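Local structure of ribonucleoside-diphosphate reductase (Pseudomonas aeruginosa, 5IM3) at residues A233-F238 against F316-I321; T246-A251 against I287-D292; N570-Q575 against D726-L731; S764-I769 against W869-Q874. The protein probably supplies DNA precursors by reducing ribonucleoside diphosphates to deoxyribonucleotides with thioredoxin, and binds dATP as an allosteric effector. All blocks are in the same frame, centred on the assembly; numbering follows the deposited sequence.

Contact 1 of 4, residues A233-F238 against F316-I321; sequences AEALGF and FELPQI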
loop_
_atom_site.group_PDB
_atom_site.type_symbol
_atom_site.label_atom_id
_atom_site.label_comp_id
_atom_site.label_asym_id
_atom_site.label_seq_id
_atom_site.Cartn_x
_atom_site.Cartn_y
_atom_site.Cartn_z
ATOM N N ALA A 233 3.592 14.278 61.482
ATOM C CA ALA A 233 2.612 13.758 62.430
ATOM C C ALA A 233 2.580 12.236 62.403
ATOM O O ALA A 233 2.548 11.586 63.455
ATOM C CB ALA A 233 1.229 14.326 62.119
ATOM N N GLU A 234 2.592 11.654 61.203
ATOM C CA GLU A 234 2.575 10.204 61.063
ATOM C C GLU A 234 3.795 9.574 61.728
ATOM O O GLU A 234 3.670 8.702 62.596
ATOM C CB GLU A 234 2.511 9.847 59.575
ATOM C CG GLU A 234 2.482 8.365 59.260
ATOM C CD GLU A 234 2.330 8.097 57.772
ATOM O OE1 GLU A 234 1.895 9.012 57.040
ATOM O OE2 GLU A 234 2.652 6.974 57.331
ATOM N N ALA A 235 4.991 10.021 61.340
ATOM C CA ALA A 235 6.214 9.408 61.847
ATOM C C ALA A 235 6.410 9.697 63.331
ATOM O O ALA A 235 6.634 8.778 64.127
ATOM C CB ALA A 235 7.417 9.901 61.043
ATOM N N LEU A 236 6.335 10.971 63.723
ATOM C CA LEU A 236 6.606 11.324 65.113
ATOM C C LEU A 236 5.570 10.717 66.050
ATOM O O LEU A 236 5.917 10.229 67.131
ATOM C CB LEU A 236 6.646 12.840 65.273
ATOM C CG LEU A 236 7.723 13.562 64.472
ATOM C CD1 LEU A 236 7.515 15.048 64.591
ATOM C CD2 LEU A 236 9.124 13.183 64.935
ATOM N N GLY A 237 4.297 10.737 65.656
ATOM C CA GLY A 237 3.275 10.096 66.467
ATOM C C GLY A 237 3.536 8.614 66.665
ATOM O O GLY A 237 3.322 8.075 67.752
ATOM N N PHE A 238 4.003 7.935 65.612
ATOM C CA PHE A 238 4.354 6.524 65.732
ATOM C C PHE A 238 5.503 6.330 66.713
ATOM O O PHE A 238 5.462 5.434 67.563
ATOM C CB PHE A 238 4.715 5.962 64.355
ATOM C CG PHE A 238 5.030 4.489 64.353
ATOM C CD1 PHE A 238 4.020 3.550 64.221
ATOM C CD2 PHE A 238 6.338 4.044 64.465
ATOM C CE1 PHE A 238 4.308 2.197 64.210
ATOM C CE2 PHE A 238 6.631 2.691 64.454
ATOM C CZ PHE A 238 5.614 1.768 64.325
ATOM N N PHE A 316 7.298 5.623 59.352
ATOM C CA PHE A 316 7.893 6.243 60.530
ATOM C C PHE A 316 9.351 6.629 60.298
ATOM O O PHE A 316 10.108 6.778 61.261
ATOM C CB PHE A 316 7.755 5.330 61.752
ATOM C CG PHE A 316 8.518 4.038 61.649
ATOM C CD1 PHE A 316 7.979 2.946 60.987
ATOM C CD2 PHE A 316 9.766 3.909 62.237
ATOM C CE1 PHE A 316 8.677 1.756 60.902
ATOM C CE2 PHE A 316 10.469 2.721 62.156
ATOM C CZ PHE A 316 9.924 1.643 61.487
ATOM N N GLU A 317 9.751 6.816 59.041
ATOM C CA GLU A 317 11.089 7.286 58.691
ATOM C C GLU A 317 10.959 8.628 57.980
ATOM O O GLU A 317 10.407 8.699 56.875
ATOM C CB GLU A 317 11.814 6.269 57.812
ATOM C CG GLU A 317 13.265 6.618 57.527
ATOM C CD GLU A 317 13.989 5.528 56.761
ATOM O OE1 GLU A 317 13.379 4.930 55.846
ATOM O OE2 GLU A 317 15.169 5.265 57.078
ATOM N N LEU A 318 11.470 9.687 58.610
ATOM C CA LEU A 318 11.420 11.023 58.034
ATOM C C LEU A 318 12.574 11.239 57.058
ATOM O O LEU A 318 13.594 10.548 57.124
ATOM C CB LEU A 318 11.456 12.073 59.141
ATOM C CG LEU A 318 10.129 12.254 59.885
ATOM C CD1 LEU A 318 10.306 13.064 61.158
ATOM C CD2 LEU A 318 9.100 12.916 58.975
ATOM N N PRO A 319 12.444 12.207 56.144
ATOM C CA PRO A 319 13.414 12.287 55.035
ATOM C C PRO A 319 14.864 12.415 55.478
ATOM O O PRO A 319 15.726 11.696 54.958
ATOM C CB PRO A 319 12.939 13.521 54.254
ATOM C CG PRO A 319 11.495 13.644 54.578
ATOM C CD PRO A 319 11.377 13.215 56.013
ATOM N N GLN A 320 15.169 13.319 56.410
ATOM C CA GLN A 320 16.558 13.478 56.831
ATOM C C GLN A 320 17.053 12.264 57.603
ATOM O O GLN A 320 18.250 11.961 57.576
ATOM C CB GLN A 320 16.721 14.744 57.673
ATOM C CG GLN A 320 16.356 16.023 56.941
ATOM C CD GLN A 320 17.079 16.162 55.610
ATOM O OE1 GLN A 320 18.308 16.176 55.556
ATOM N NE2 GLN A 320 16.314 16.248 54.525
ATOM N N ILE A 321 16.155 11.562 58.296
ATOM C CA ILE A 321 16.544 10.326 58.962
ATOM C C ILE A 321 16.745 9.220 57.936
ATOM O O ILE A 321 17.602 8.347 58.114
ATOM C CB ILE A 321 15.495 9.958 60.031
ATOM C CG1 ILE A 321 15.687 10.852 61.265
ATOM C CG2 ILE A 321 15.577 8.478 60.406
ATOM C CD1 ILE A 321 14.638 10.670 62.351
#
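The carboxylate of Glu317, a residue that only brushes Ala235 (backbone N 4.4 Å from CB), is fixed by several bonds: OE2 forms a salt bridge with Arg325 NE and a weak hydrogen bond with Tyr261 OH, while OE1 accepts from the backbone N of Ile309. Its side chain leads away from helix 219-239, and the meeting of 233-238 and 316-321 is hydrocarbon, with no hydrogen bond across it. Ala235 CB packs on the backbone of the opposing segment, 3.7 Å from Phe316 CA and also against CG and CD2 of Leu318. This joins helix 219-239 to the N-terminal end of helix 319-330 in the all-alpha region of the reductase, with Leu318 at the N-cap position. Leu318 CD1 also reaches Leu236 CD2 at 4.0 Å, the side chains crossing at about a right angle. One turn along, Phe238 and Phe316 form an offset stack, centroids 4.8 Å apart and planes inclined by 26°. Phe238 directs CG away from its backbone N (chi1 -177°), which brings CE2 over the rim of one Phe316 face, 3.6 Å above the plane. Phe238 CD2 presses on Phe316 CB at 3.3 Å, and Lys264 adds a cation-pi contact to the Phe238 ring.

Contact 2 of 4, residues T246-A251 against I287-D292; sequences THHEMA and IDHERD
An aromatic cluster of His247, His248 and His289 joins a type I beta turn, His247 to Met250 at the approach to helix 250-267, to the short 3-10 segment 289-292. Two of the histidines come from the turn and the third from across the contact, where it buries more surface in the contact than any other residue. With CG set between its backbone N and carbonyl carbon (chi1 79°), His289 lays one ring face on the backbone of Ala251, whose CB is 3.6 Å from CE1, and brings CB to 3.7 Å from Met250 CB. Its CD2 stands over one face of the His247 ring, 3.5 Å from NE2, while His248 CD2 meets the His289 edge near its plane. His247 NE2 donates to His289 O at 3.1 Å, a bent bond that reaches the oxygen from above the carbonyl plane. Glu290, folded back at chi2, sets OE1 in plane at the His247 edge, 3.4 Å from CE1, and OE2 3.2 Å from His248 NE2. In an Asx turn just before it, Asp288 OD1 accepts from Glu290 N. On its other nitrogen, ND1, His248 is hydrogen-bonded to Glu171 OE2, outside the two segments. Such flanking acids would be expected to favour a protonated His248, whereas His289 NE2, buried by the contact with no partner in the model, may well carry no proton.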
loop_
_atom_site.group_PDB
_atom_site.type_symbol
_atom_site.label_atom_id
_atom_site.label_comp_id
_atom_site.label_asym_id
_atom_site.label_seq_id
_atom_site.Cartn_x
_atom_site.Cartn_y
_atom_site.Cartn_z
ATOM N N THR A 246 5.636 21.316 63.432
ATOM C CA THR A 246 5.867 22.167 62.276
ATOM C C THR A 246 7.298 21.978 61.777
ATOM O O THR A 246 8.084 21.211 62.339
ATOM C CB THR A 246 5.605 23.637 62.621
ATOM O OG1 THR A 246 6.499 24.057 63.658
ATOM C CG2 THR A 246 4.168 23.839 63.081
ATOM N N HIS A 247 7.647 22.698 60.711
ATOM C CA HIS A 247 8.961 22.548 60.097
ATOM C C HIS A 247 10.076 23.003 61.033
ATOM O O HIS A 247 10.876 22.182 61.488
ATOM C CB HIS A 247 9.040 23.322 58.781
ATOM C CG HIS A 247 10.408 23.330 58.175
ATOM N ND1 HIS A 247 11.150 24.482 58.028
ATOM C CD2 HIS A 247 11.179 22.322 57.700
ATOM C CE1 HIS A 247 12.314 24.187 57.478
ATOM N NE2 HIS A 247 12.358 22.882 57.270
ATOM N N HIS A 248 10.153 24.306 61.320
ATOM C CA HIS A 248 11.229 24.803 62.173
ATOM C C HIS A 248 11.231 24.141 63.544
ATOM O O HIS A 248 12.247 24.191 64.245
ATOM C CB HIS A 248 11.129 26.321 62.319
ATOM C CG HIS A 248 11.570 27.070 61.100
ATOM N ND1 HIS A 248 10.682 27.575 60.176
ATOM C CD2 HIS A 248 12.807 27.385 60.646
ATOM C CE1 HIS A 248 11.352 28.177 59.209
ATOM N NE2 HIS A 248 12.643 28.076 59.471
ATOM N N GLU A 249 10.117 23.523 63.941
ATOM C CA GLU A 249 10.105 22.704 65.144
ATOM C C GLU A 249 10.972 21.460 64.996
ATOM O O GLU A 249 11.348 20.855 66.006
ATOM C CB GLU A 249 8.664 22.314 65.477
ATOM C CG GLU A 249 8.398 22.072 66.949
ATOM C CD GLU A 249 6.920 21.878 67.239
ATOM O OE1 GLU A 249 6.581 21.014 68.076
ATOM O OE2 GLU A 249 6.096 22.585 66.619
ATOM N N MET A 250 11.301 21.066 63.762
ATOM C CA MET A 250 12.200 19.941 63.530
ATOM C C MET A 250 13.639 20.250 63.906
ATOM O O MET A 250 14.447 19.320 64.005
ATOM C CB MET A 250 12.158 19.516 62.061
ATOM C CG MET A 250 10.879 18.832 61.647
ATOM S SD MET A 250 10.588 17.318 62.580
ATOM C CE MET A 250 9.349 17.917 63.719
ATOM N N ALA A 251 13.983 21.522 64.105
ATOM C CA ALA A 251 15.347 21.864 64.487
ATOM C C ALA A 251 15.767 21.145 65.762
ATOM O O ALA A 251 16.953 20.847 65.943
ATOM C CB ALA A 251 15.474 23.377 64.660
ATOM N N ILE A 287 21.970 16.426 61.840
ATOM C CA ILE A 287 20.841 16.522 60.925
ATOM C C ILE A 287 20.478 17.986 60.711
ATOM O O ILE A 287 20.379 18.770 61.665
ATOM C CB ILE A 287 19.648 15.714 61.460
ATOM C CG1 ILE A 287 19.989 14.216 61.457
ATOM C CG2 ILE A 287 18.398 15.976 60.621
ATOM C CD1 ILE A 287 18.923 13.328 62.073
ATOM N N ASP A 288 20.281 18.356 59.447
ATOM C CA ASP A 288 19.903 19.705 59.041
ATOM C C ASP A 288 18.451 19.663 58.578
ATOM O O ASP A 288 18.156 19.152 57.491
ATOM C CB ASP A 288 20.830 20.205 57.935
ATOM C CG ASP A 288 20.564 21.647 57.544
ATOM O OD1 ASP A 288 19.491 22.185 57.889
ATOM O OD2 ASP A 288 21.433 22.243 56.874
ATOM N N HIS A 289 17.544 20.194 59.401
ATOM C CA HIS A 289 16.121 20.149 59.081
ATOM C C HIS A 289 15.756 21.041 57.901
ATOM O O HIS A 289 14.697 20.840 57.296
ATOM C CB HIS A 289 15.290 20.566 60.295
ATOM C CG HIS A 289 15.234 22.047 60.505
ATOM N ND1 HIS A 289 16.246 22.748 61.122
ATOM C CD2 HIS A 289 14.288 22.959 60.175
ATOM C CE1 HIS A 289 15.925 24.030 61.166
ATOM N NE2 HIS A 289 14.743 24.184 60.597
ATOM N N GLU A 290 16.593 22.023 57.564
ATOM C CA GLU A 290 16.279 22.913 56.452
ATOM C C GLU A 290 16.368 22.212 55.102
ATOM O O GLU A 290 15.781 22.695 54.129
ATOM C CB GLU A 290 17.209 24.124 56.469
ATOM C CG GLU A 290 16.854 25.168 57.525
ATOM C CD GLU A 290 15.590 25.948 57.191
ATOM O OE1 GLU A 290 15.036 25.756 56.088
ATOM O OE2 GLU A 290 15.152 26.763 58.030
ATOM N N ARG A 291 17.083 21.092 55.011
ATOM C CA ARG A 291 17.193 20.398 53.733
ATOM C C ARG A 291 15.890 19.729 53.316
ATOM O O ARG A 291 15.785 19.285 52.168
ATOM C CB ARG A 291 18.328 19.377 53.795
ATOM C CG ARG A 291 19.621 19.988 54.312
ATOM C CD ARG A 291 20.827 19.117 54.036
ATOM N NE ARG A 291 22.016 19.623 54.716
ATOM C CZ ARG A 291 23.247 19.170 54.509
ATOM N NH1 ARG A 291 23.460 18.200 53.631
ATOM N NH2 ARG A 291 24.267 19.691 55.177
ATOM N N ASP A 292 14.896 19.659 54.205
ATOM C CA ASP A 292 13.566 19.222 53.794
ATOM C C ASP A 292 12.938 20.199 52.810
ATOM O O ASP A 292 12.101 19.804 51.988
ATOM C CB ASP A 292 12.663 19.059 55.018
ATOM C CG ASP A 292 12.871 17.737 55.729
ATOM O OD1 ASP A 292 13.786 16.981 55.338
ATOM O OD2 ASP A 292 12.118 17.453 56.685
#

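Contact 3 of 4, residues N570-Q575 against D726-L731; sequences NLRSPQ and DSEKKL
The charged pair Arg572 and Glu728 meets by stacking: guanidinium and carboxylate planes lie only 6° apart, with Glu728 CG 3.2 Å above one face of the guanidinium. Arg572 NH1 and Glu728 OE2 form a salt bridge at 3.2 Å, but the oxygen is well out of the guanidinium plane, so the pairing is electrostatic rather than a directed hydrogen bond. Because the acid uses the face, the N-H groups can serve other acceptors; NH1 donates to the backbone O of Gln867. A bend at chi3 (58°) turns the arginine tip over the glutamate, which is itself folded at chi2. The remaining contacts are van der Waals. Ser727 CB sits at the guanidinium edge near its plane, 3.3 Å from Arg572 NE; the arginine's aliphatic part lies along the same serine, and its CD reaches Leu731 CD2 at 4.0 Å. Beside it, Leu571 CD1 touches Leu731 CD1 at 3.8 Å, the two side chains crossing at about a right angle. Within the barrel domain, the contact lays the C-terminal end of helix 566-571, which follows barrel strand 562-565, and Arg572 just beyond it against one side of helix 724-735, with the loop at Gln867 and Lys868 adjoining the charged pair.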
loop_
_atom_site.group_PDB
_atom_site.type_symbol
_atom_site.label_atom_id
_atom_site.label_comp_id
_atom_site.label_asym_id
_atom_site.label_seq_id
_atom_site.Cartn_x
_atom_site.Cartn_y
_atom_site.Cartn_z
ATOM N N ASN A 570 36.800 -4.062 25.067
ATOM C CA ASN A 570 37.901 -4.905 25.522
ATOM C C ASN A 570 39.248 -4.201 25.428
ATOM O O ASN A 570 40.059 -4.296 26.355
ATOM C CB ASN A 570 37.947 -6.208 24.714
ATOM C CG ASN A 570 37.047 -7.282 25.289
ATOM O OD1 ASN A 570 37.408 -7.958 26.251
ATOM N ND2 ASN A 570 35.870 -7.450 24.697
ATOM N N LEU A 571 39.503 -3.499 24.322
ATOM C CA LEU A 571 40.784 -2.825 24.147
ATOM C C LEU A 571 40.977 -1.706 25.161
ATOM O O LEU A 571 42.117 -1.379 25.507
ATOM C CB LEU A 571 40.892 -2.274 22.725
ATOM C CG LEU A 571 41.076 -3.330 21.633
ATOM C CD1 LEU A 571 40.823 -2.740 20.260
ATOM C CD2 LEU A 571 42.474 -3.916 21.706
ATOM N N ARG A 572 39.890 -1.115 25.649
ATOM C CA ARG A 572 39.967 -0.030 26.615
ATOM C C ARG A 572 39.677 -0.487 28.038
ATOM O O ARG A 572 39.719 0.334 28.959
ATOM C CB ARG A 572 38.999 1.090 26.225
ATOM C CG ARG A 572 39.205 1.607 24.808
ATOM C CD ARG A 572 38.412 2.880 24.559
ATOM N NE ARG A 572 38.764 3.929 25.507
ATOM C CZ ARG A 572 38.099 5.069 25.649
ATOM N NH1 ARG A 572 37.034 5.315 24.899
ATOM N NH2 ARG A 572 38.501 5.965 26.544
ATOM N N SER A 573 39.389 -1.768 28.238
ATOM C CA SER A 573 39.151 -2.275 29.581
ATOM C C SER A 573 40.456 -2.249 30.373
ATOM O O SER A 573 41.481 -2.735 29.880
ATOM C CB SER A 573 38.594 -3.694 29.526
ATOM O OG SER A 573 38.443 -4.235 30.826
ATOM N N PRO A 574 40.474 -1.687 31.585
ATOM C CA PRO A 574 41.710 -1.717 32.385
ATOM C C PRO A 574 42.098 -3.105 32.869
ATOM O O PRO A 574 43.218 -3.270 33.372
ATOM C CB PRO A 574 41.388 -0.795 33.571
ATOM C CG PRO A 574 40.232 0.033 33.121
ATOM C CD PRO A 574 39.440 -0.847 32.213
ATOM N N GLN A 575 41.223 -4.100 32.733
ATOM C CA GLN A 575 41.445 -5.427 33.294
ATOM C C GLN A 575 41.738 -6.473 32.220
ATOM O O GLN A 575 41.409 -7.649 32.389
ATOM C CB GLN A 575 40.234 -5.842 34.128
ATOM C CG GLN A 575 40.039 -5.008 35.391
ATOM C CD GLN A 575 41.125 -5.263 36.420
ATOM O OE1 GLN A 575 42.179 -4.629 36.400
ATOM N NE2 GLN A 575 40.874 -6.202 37.323
ATOM N N ASP A 726 44.347 7.747 27.045
ATOM C CA ASP A 726 45.324 6.954 26.308
ATOM C C ASP A 726 44.690 5.727 25.663
ATOM O O ASP A 726 45.137 5.297 24.595
ATOM C CB ASP A 726 46.463 6.537 27.241
ATOM C CG ASP A 726 47.209 7.729 27.814
ATOM O OD1 ASP A 726 47.583 8.629 27.033
ATOM O OD2 ASP A 726 47.418 7.771 29.045
ATOM N N SER A 727 43.658 5.155 26.289
ATOM C CA SER A 727 42.933 4.048 25.670
ATOM C C SER A 727 42.368 4.448 24.313
ATOM O O SER A 727 42.390 3.655 23.364
ATOM C CB SER A 727 41.808 3.574 26.590
ATOM O OG SER A 727 42.296 3.148 27.846
ATOM N N GLU A 728 41.845 5.673 24.201
ATOM C CA GLU A 728 41.327 6.149 22.921
ATOM C C GLU A 728 42.412 6.143 21.854
ATOM O O GLU A 728 42.168 5.739 20.712
ATOM C CB GLU A 728 40.751 7.559 23.070
ATOM C CG GLU A 728 39.383 7.620 23.716
ATOM C CD GLU A 728 38.255 7.318 22.747
ATOM O OE1 GLU A 728 37.321 8.141 22.645
ATOM O OE2 GLU A 728 38.298 6.257 22.088
ATOM N N LYS A 729 43.617 6.596 22.206
ATOM C CA LYS A 729 44.698 6.671 21.229
ATOM C C LYS A 729 45.057 5.289 20.700
ATOM O O LYS A 729 45.175 5.087 19.486
ATOM C CB LYS A 729 45.920 7.346 21.855
ATOM C CG LYS A 729 45.732 8.831 22.120
ATOM C CD LYS A 729 47.028 9.485 22.576
ATOM C CE LYS A 729 46.907 11.000 22.582
ATOM N NZ LYS A 729 48.200 11.675 22.897
ATOM N N LYS A 730 45.235 4.317 21.600
ATOM C CA LYS A 730 45.563 2.964 21.163
ATOM C C LYS A 730 44.428 2.351 20.355
ATOM O O LYS A 730 44.678 1.592 19.413
ATOM C CB LYS A 730 45.897 2.083 22.367
ATOM C CG LYS A 730 47.362 2.130 22.778
ATOM C CD LYS A 730 47.654 1.179 23.932
ATOM C CE LYS A 730 49.145 1.091 24.220
ATOM N NZ LYS A 730 49.730 2.419 24.553
ATOM N N LEU A 731 43.178 2.669 20.702
ATOM C CA LEU A 731 42.049 2.163 19.929
ATOM C C LEU A 731 42.126 2.633 18.482
ATOM O O LEU A 731 41.853 1.861 17.554
ATOM C CB LEU A 731 40.734 2.606 20.575
ATOM C CG LEU A 731 39.442 2.240 19.835
ATOM C CD1 LEU A 731 39.308 0.732 19.681
ATOM C CD2 LEU A 731 38.230 2.813 20.558
#

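Contact 4 of 4, residues S764-I769 against W869-Q874; sequences SNIMAI and WIDQAQ
Segments 764-769 and 869-874 run in broadly the same sense but obliquely, converging to a single beta bridge that pairs Ile769 with Gln874, where Ile769 N donates to Ala873 O at 3.3 Å in the carbonyl plane. Both belong to the barrel domain of the reductase, an enzyme built on a ten-stranded alpha-beta barrel, and the backbones of Ile766 and Ala768 bond on to Leu660 of barrel strand 659-663. Asp871 is the chief polar group. Its carboxylate accepts from two successive backbone amides, OD2 from Ile766 N at 2.7 Å and OD1 from Met767 N at 2.9 Å, the latter through the syn lone pair; the first donor lies 24° out of the carboxylate plane. The aspartate CG sits between its backbone N and carbonyl carbon, and this chi1 of 42° turns the carboxylate toward the two amides. Met767 O and Asp871 OD1, both acceptors, lie only 3.0 Å apart, and the amide of Gln872 makes a weak bond to each. Gln872 itself extends across Asn765, NE2 lying 3.4 Å from CB, while its OE1 is engaged by Thr591 N. On the apolar side Met767 and Ile870 cross at about a right angle, and the thioether SD lies 3.6 Å from Trp869 O. Ile769 CD1 packs on Ile870 CD1 at 3.5 Å. At the other end, one water is hydrogen-bonded to both Asn765 OD1 and the backbone O of Asp871, 2.7 Å from the latter.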
loop_
_atom_site.group_PDB
_atom_site.type_symbol
_atom_site.label_atom_id
_atom_site.label_comp_id
_atom_site.label_asym_id
_atom_site.label_seq_id
_atom_site.Cartn_x
_atom_site.Cartn_y
_atom_site.Cartn_z
ATOM N N SER A 764 39.232 -1.131 39.973
ATOM C CA SER A 764 39.592 -1.476 38.600
ATOM C C SER A 764 38.842 -0.621 37.589
ATOM O O SER A 764 39.387 -0.296 36.528
ATOM C CB SER A 764 39.313 -2.959 38.337
ATOM O OG SER A 764 37.943 -3.261 38.539
ATOM N N ASN A 765 37.598 -0.267 37.891
ATOM C CA ASN A 765 36.801 0.628 37.069
ATOM C C ASN A 765 36.145 1.649 37.987
ATOM O O ASN A 765 35.791 1.336 39.129
ATOM C CB ASN A 765 35.736 -0.137 36.260
ATOM C CG ASN A 765 36.334 -0.965 35.128
ATOM O OD1 ASN A 765 36.371 -0.526 33.978
ATOM N ND2 ASN A 765 36.797 -2.170 35.451
ATOM N N ILE A 766 35.992 2.877 37.488
ATOM C CA ILE A 766 35.537 4.005 38.294
ATOM C C ILE A 766 34.192 4.537 37.812
ATOM O O ILE A 766 33.286 4.782 38.614
ATOM C CB ILE A 766 36.582 5.141 38.315
ATOM C CG1 ILE A 766 38.006 4.614 38.519
ATOM C CG2 ILE A 766 36.230 6.128 39.417
ATOM C CD1 ILE A 766 38.283 4.122 39.900
ATOM N N MET A 767 34.052 4.748 36.505
ATOM C CA MET A 767 32.982 5.572 35.962
ATOM C C MET A 767 32.083 4.782 35.022
ATOM O O MET A 767 32.550 3.939 34.250
ATOM C CB MET A 767 33.563 6.767 35.218
ATOM C CG MET A 767 34.520 7.585 36.056
ATOM S SD MET A 767 35.533 8.651 35.034
ATOM C CE MET A 767 34.304 9.843 34.512
ATOM N N ALA A 768 30.788 5.081 35.095
ATOM C CA ALA A 768 29.796 4.544 34.175
ATOM C C ALA A 768 28.545 5.398 34.306
ATOM O O ALA A 768 28.121 5.698 35.425
ATOM C CB ALA A 768 29.486 3.076 34.481
ATOM N N ILE A 769 27.970 5.797 33.175
ATOM C CA ILE A 769 26.776 6.635 33.159
ATOM C C ILE A 769 25.588 5.716 32.904
ATOM O O ILE A 769 25.353 5.271 31.778
ATOM C CB ILE A 769 26.870 7.751 32.114
ATOM C CG1 ILE A 769 28.066 8.658 32.409
ATOM C CG2 ILE A 769 25.583 8.574 32.098
ATOM C CD1 ILE A 769 28.301 9.730 31.349
ATOM N N TRP A 869 36.900 9.757 28.498
ATOM C CA TRP A 869 37.341 9.828 29.879
ATOM C C TRP A 869 36.754 8.729 30.750
ATOM O O TRP A 869 37.252 8.506 31.859
ATOM C CB TRP A 869 36.973 11.198 30.460
ATOM C CG TRP A 869 37.346 12.328 29.548
ATOM C CD1 TRP A 869 36.502 13.084 28.785
ATOM C CD2 TRP A 869 38.667 12.818 29.288
ATOM N NE1 TRP A 869 37.214 14.019 28.075
ATOM C CE2 TRP A 869 38.546 13.874 28.363
ATOM C CE3 TRP A 869 39.938 12.466 29.748
ATOM C CZ2 TRP A 869 39.648 14.587 27.896
ATOM C CZ3 TRP A 869 41.032 13.176 29.283
ATOM C CH2 TRP A 869 40.878 14.222 28.364
ATOM N N ILE A 870 35.724 8.039 30.281
ATOM C CA ILE A 870 35.053 7.005 31.053
ATOM C C ILE A 870 35.743 5.674 30.780
ATOM O O ILE A 870 36.013 5.330 29.621
ATOM C CB ILE A 870 33.558 6.951 30.695
ATOM C CG1 ILE A 870 32.897 8.296 31.021
ATOM C CG2 ILE A 870 32.857 5.813 31.428
ATOM C CD1 ILE A 870 31.483 8.445 30.500
ATOM N N ASP A 871 36.048 4.929 31.846
ATOM C CA ASP A 871 36.691 3.630 31.666
ATOM C C ASP A 871 35.691 2.536 31.305
ATOM O O ASP A 871 36.064 1.577 30.625
ATOM C CB ASP A 871 37.487 3.230 32.916
ATOM C CG ASP A 871 36.764 3.544 34.212
ATOM O OD1 ASP A 871 35.572 3.909 34.171
ATOM O OD2 ASP A 871 37.396 3.426 35.280
ATOM N N GLN A 872 34.438 2.658 31.721
ATOM C CA GLN A 872 33.380 1.743 31.309
ATOM C C GLN A 872 32.622 2.370 30.135
ATOM O O GLN A 872 33.283 2.786 29.178
ATOM C CB GLN A 872 32.515 1.381 32.515
ATOM C CG GLN A 872 33.289 0.822 33.694
ATOM C CD GLN A 872 32.414 -0.001 34.620
ATOM O OE1 GLN A 872 31.777 -0.967 34.197
ATOM N NE2 GLN A 872 32.374 0.383 35.888
ATOM N N ALA A 873 31.297 2.459 30.151
ATOM C CA ALA A 873 30.536 2.972 29.015
ATOM C C ALA A 873 29.453 3.910 29.545
ATOM O O ALA A 873 29.533 4.422 30.668
ATOM C CB ALA A 873 29.978 1.806 28.185
ATOM N N GLN A 874 28.426 4.155 28.730
ATOM C CA GLN A 874 27.320 5.017 29.122
ATOM C C GLN A 874 26.057 4.586 28.393
ATOM O O GLN A 874 26.097 4.276 27.198
ATOM C CB GLN A 874 27.629 6.492 28.821
ATOM C CG GLN A 874 28.038 6.770 27.388
ATOM C CD GLN A 874 28.666 8.141 27.213
ATOM O OE1 GLN A 874 28.058 9.167 27.528
ATOM N NE2 GLN A 874 29.897 8.165 26.712
HETATM O O HOH W 1 36.237 -1.075 31.242
#

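The four contacts fall into two neighbouring pairs, with contacts 1 and 3 about 49 Å apart between centres. Contact 2 is nested along the chain inside the loop closed by contact 1, and the two touch through Asp292 with Gln320 and Leu236 with Met250; helices 219-239 and 250-267 follow each other there. Contacts 3 and 4 share the barrel domain and meet where Pro574 and Gln575 pack on Ser764. Burial and chemistry vary together only in part: contact 1 is buried and apolar, contact 4 fully buried yet tied by backbone amides that donate to a carboxylate, contact 3 buried around a stacked ion pair, and contact 2, partly buried, gathers histidines and acids.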